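Endo alpha-1,4 polygalactosaminidase (Neosartorya fumigata, PDB 6OJ1) hydrolyses alpha-1,4-linked galactosamine polymers from within the chain as a GH114 glycoside hydrolase, disrupting microbial biofilms. Local coordinates at residues S203-C208 / V227-Y232. Residues are numbered along the deposited sequence; the frame is centred on the assembly and turned at random.
Sequences SVNEQC and VFHIEY. With K (potassium ion), chain H.
Strands 203-206 and 227-231 are parallel neighbours in the (beta/alpha)-barrel, joined by a crossover containing two short helices. Backbone bonds stitch them together, from Phe228 N to Ser203 O (2.7 Å) through Gln207 N to Ile230 O (2.8 Å). Toward the barrel interior, Val204 CG2 packs on Phe228 CB (4.1 Å), on the ring's edge side, and Glu206 runs beside Ile230. The Glu206 chain, extended beyond CG, projects from the sheet at the strand's C-terminal end, where Tyr232 OH donates to the anti lone pair of OE2 (2.7 Å), carboxylate and phenol planes 72° apart. Two waters also donate to OE2, while OE1 is a long ligand (3.2 Å) of a potassium ion that also binds five waters. The Gln207 amide stands steeply against the Tyr232 ring edge, CD 3.7 Å from CD2, and NE2 hydrogen-bonds Gln210 OE1. On the helix-facing side, Asn205 OD1 approaches the His229 ring edge at CD2 (3.4 Å) and accepts Cys208 N, closing an Asx motif; Cys208 is disulfide-bonded to Cys214. His229 ND1 hydrogen-bonds Thr263 OG1, and Glu231, bent at chi2 (-75°), folds its carboxylate back against Gln207 CA, where OE2 accepts both Ala209 N and, at 2.6 Å, His229 NE2.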
loop_
_atom_site.group_PDB
_atom_site.type_symbol
_atom_site.label_atom_id
_atom_site.label_comp_id
_atom_site.label_asym_id
_atom_site.label_seq_id
_atom_site.Cartn_x
_atom_site.Cartn_y
_atom_site.Cartn_z
ATOM N N SER A 203 -2.810 2.474 -7.843
ATOM C CA SER A 203 -3.434 2.824 -6.576
ATOM C C SER A 203 -3.632 1.550 -5.763
ATOM O O SER A 203 -4.014 0.515 -6.312
ATOM C CB SER A 203 -4.795 3.496 -6.820
ATOM O OG SER A 203 -5.580 3.502 -5.633
ATOM N N VAL A 204 -3.366 1.607 -4.464
ATOM C CA VAL A 204 -3.909 0.617 -3.536
ATOM C C VAL A 204 -5.050 1.306 -2.805
ATOM O O VAL A 204 -4.838 2.334 -2.144
ATOM C CB VAL A 204 -2.857 0.087 -2.546
ATOM C CG1 VAL A 204 -3.542 -0.795 -1.493
ATOM C CG2 VAL A 204 -1.771 -0.729 -3.267
ATOM N N ASN A 205 -6.267 0.771 -2.945
ATOM C CA ASN A 205 -7.438 1.358 -2.316
ATOM C C ASN A 205 -8.066 0.392 -1.330
ATOM O O ASN A 205 -8.219 -0.801 -1.624
ATOM C CB ASN A 205 -8.496 1.751 -3.331
ATOM C CG ASN A 205 -9.775 2.174 -2.660
ATOM O OD1 ASN A 205 -10.671 1.366 -2.459
ATOM N ND2 ASN A 205 -9.832 3.431 -2.228
ATOM N N GLU A 206 -8.464 0.916 -0.177
ATOM C CA GLU A 206 -9.298 0.176 0.765
ATOM C C GLU A 206 -10.704 0.764 0.784
ATOM O O GLU A 206 -10.876 1.962 1.024
ATOM C CB GLU A 206 -8.701 0.217 2.166
ATOM C CG GLU A 206 -7.403 -0.557 2.288
ATOM C CD GLU A 206 -6.696 -0.237 3.572
ATOM O OE1 GLU A 206 -6.388 0.956 3.796
ATOM O OE2 GLU A 206 -6.460 -1.172 4.365
ATOM N N GLN A 207 -11.703 -0.081 0.535
ATOM C CA GLN A 207 -13.093 0.178 0.906
ATOM C C GLN A 207 -13.758 1.312 0.140
ATOM O O GLN A 207 -14.728 1.891 0.642
ATOM C CB GLN A 207 -13.204 0.474 2.405
ATOM C CG GLN A 207 -12.751 -0.684 3.286
ATOM C CD GLN A 207 -12.495 -0.243 4.704
ATOM O OE1 GLN A 207 -11.421 0.268 5.022
ATOM N NE2 GLN A 207 -13.478 -0.432 5.564
ATOM N N CYS A 208 -13.314 1.647 -1.072
ATOM C CA CYS A 208 -14.034 2.693 -1.797
ATOM C C CYS A 208 -15.483 2.300 -2.061
ATOM O O CYS A 208 -16.359 3.169 -2.136
ATOM C CB CYS A 208 -13.332 3.030 -3.113
ATOM S SG CYS A 208 -13.331 1.719 -4.372
ATOM N N VAL A 227 -5.982 -0.443 -10.067
ATOM C CA VAL A 227 -6.339 -0.182 -8.677
ATOM C C VAL A 227 -6.329 -1.529 -7.975
ATOM O O VAL A 227 -7.146 -2.408 -8.285
ATOM C CB VAL A 227 -7.708 0.487 -8.514
ATOM C CG1 VAL A 227 -8.007 0.637 -7.015
ATOM C CG2 VAL A 227 -7.750 1.828 -9.233
ATOM N N PHE A 228 -5.412 -1.686 -7.038
ATOM C CA PHE A 228 -5.362 -2.877 -6.197
ATOM C C PHE A 228 -6.311 -2.626 -5.035
ATOM O O PHE A 228 -6.011 -1.855 -4.119
ATOM C CB PHE A 228 -3.919 -3.157 -5.795
ATOM C CG PHE A 228 -3.053 -3.469 -6.979
ATOM C CD1 PHE A 228 -3.379 -4.535 -7.815
ATOM C CD2 PHE A 228 -1.941 -2.693 -7.287
ATOM C CE1 PHE A 228 -2.606 -4.836 -8.940
ATOM C CE2 PHE A 228 -1.157 -2.987 -8.403
ATOM C CZ PHE A 228 -1.492 -4.057 -9.233
ATOM N N HIS A 229 -7.482 -3.258 -5.101
ATOM C CA HIS A 229 -8.661 -2.833 -4.360
ATOM C C HIS A 229 -9.007 -3.864 -3.295
ATOM O O HIS A 229 -9.197 -5.042 -3.609
ATOM C CB HIS A 229 -9.824 -2.620 -5.334
ATOM C CG HIS A 229 -11.155 -2.454 -4.674
ATOM N ND1 HIS A 229 -12.258 -3.193 -5.044
ATOM C CD2 HIS A 229 -11.566 -1.633 -3.675
ATOM C CE1 HIS A 229 -13.291 -2.841 -4.298
ATOM N NE2 HIS A 229 -12.897 -1.901 -3.457
ATOM N N ILE A 230 -9.112 -3.416 -2.040
ATOM C CA ILE A 230 -9.426 -4.286 -0.904
ATOM C C ILE A 230 -10.782 -3.903 -0.335
ATOM O O ILE A 230 -11.066 -2.716 -0.144
ATOM C CB ILE A 230 -8.360 -4.177 0.207
ATOM C CG1 ILE A 230 -6.945 -4.290 -0.340
ATOM C CG2 ILE A 230 -8.599 -5.235 1.282
ATOM C CD1 ILE A 230 -5.886 -3.941 0.715
ATOM N N GLU A 231 -11.618 -4.906 -0.040
ATOM C CA GLU A 231 -12.804 -4.698 0.779
ATOM C C GLU A 231 -12.769 -5.672 1.948
ATOM O O GLU A 231 -12.198 -6.763 1.848
ATOM C CB GLU A 231 -14.111 -4.875 -0.011
ATOM C CG GLU A 231 -14.309 -3.839 -1.149
ATOM C CD GLU A 231 -14.707 -2.453 -0.653
ATOM O OE1 GLU A 231 -15.347 -2.351 0.415
ATOM O OE2 GLU A 231 -14.391 -1.457 -1.349
ATOM N N TYR A 232 -13.382 -5.261 3.059
ATOM C CA TYR A 232 -13.337 -5.996 4.323
ATOM C C TYR A 232 -14.764 -6.285 4.776
ATOM O O TYR A 232 -15.250 -5.693 5.749
ATOM C CB TYR A 232 -12.603 -5.204 5.403
ATOM C CG TYR A 232 -11.168 -4.819 5.105
ATOM C CD1 TYR A 232 -10.164 -5.776 5.040
ATOM C CD2 TYR A 232 -10.818 -3.486 4.926
ATOM C CE1 TYR A 232 -8.839 -5.413 4.786
ATOM C CE2 TYR A 232 -9.510 -3.108 4.679
ATOM C CZ TYR A 232 -8.522 -4.074 4.607
ATOM O OH TYR A 232 -7.209 -3.717 4.363
HETATM K K K H . -5.665 1.198 6.887
HETATM O O HOH W 1 -3.845 -1.020 5.151
HETATM O O HOH W 2 -7.138 -1.081 7.304
HETATM O O HOH W 3 -2.834 0.413 7.510
HETATM O O HOH W 4 -6.033 3.846 7.565
HETATM O O HOH W 5 -3.920 2.892 5.626
#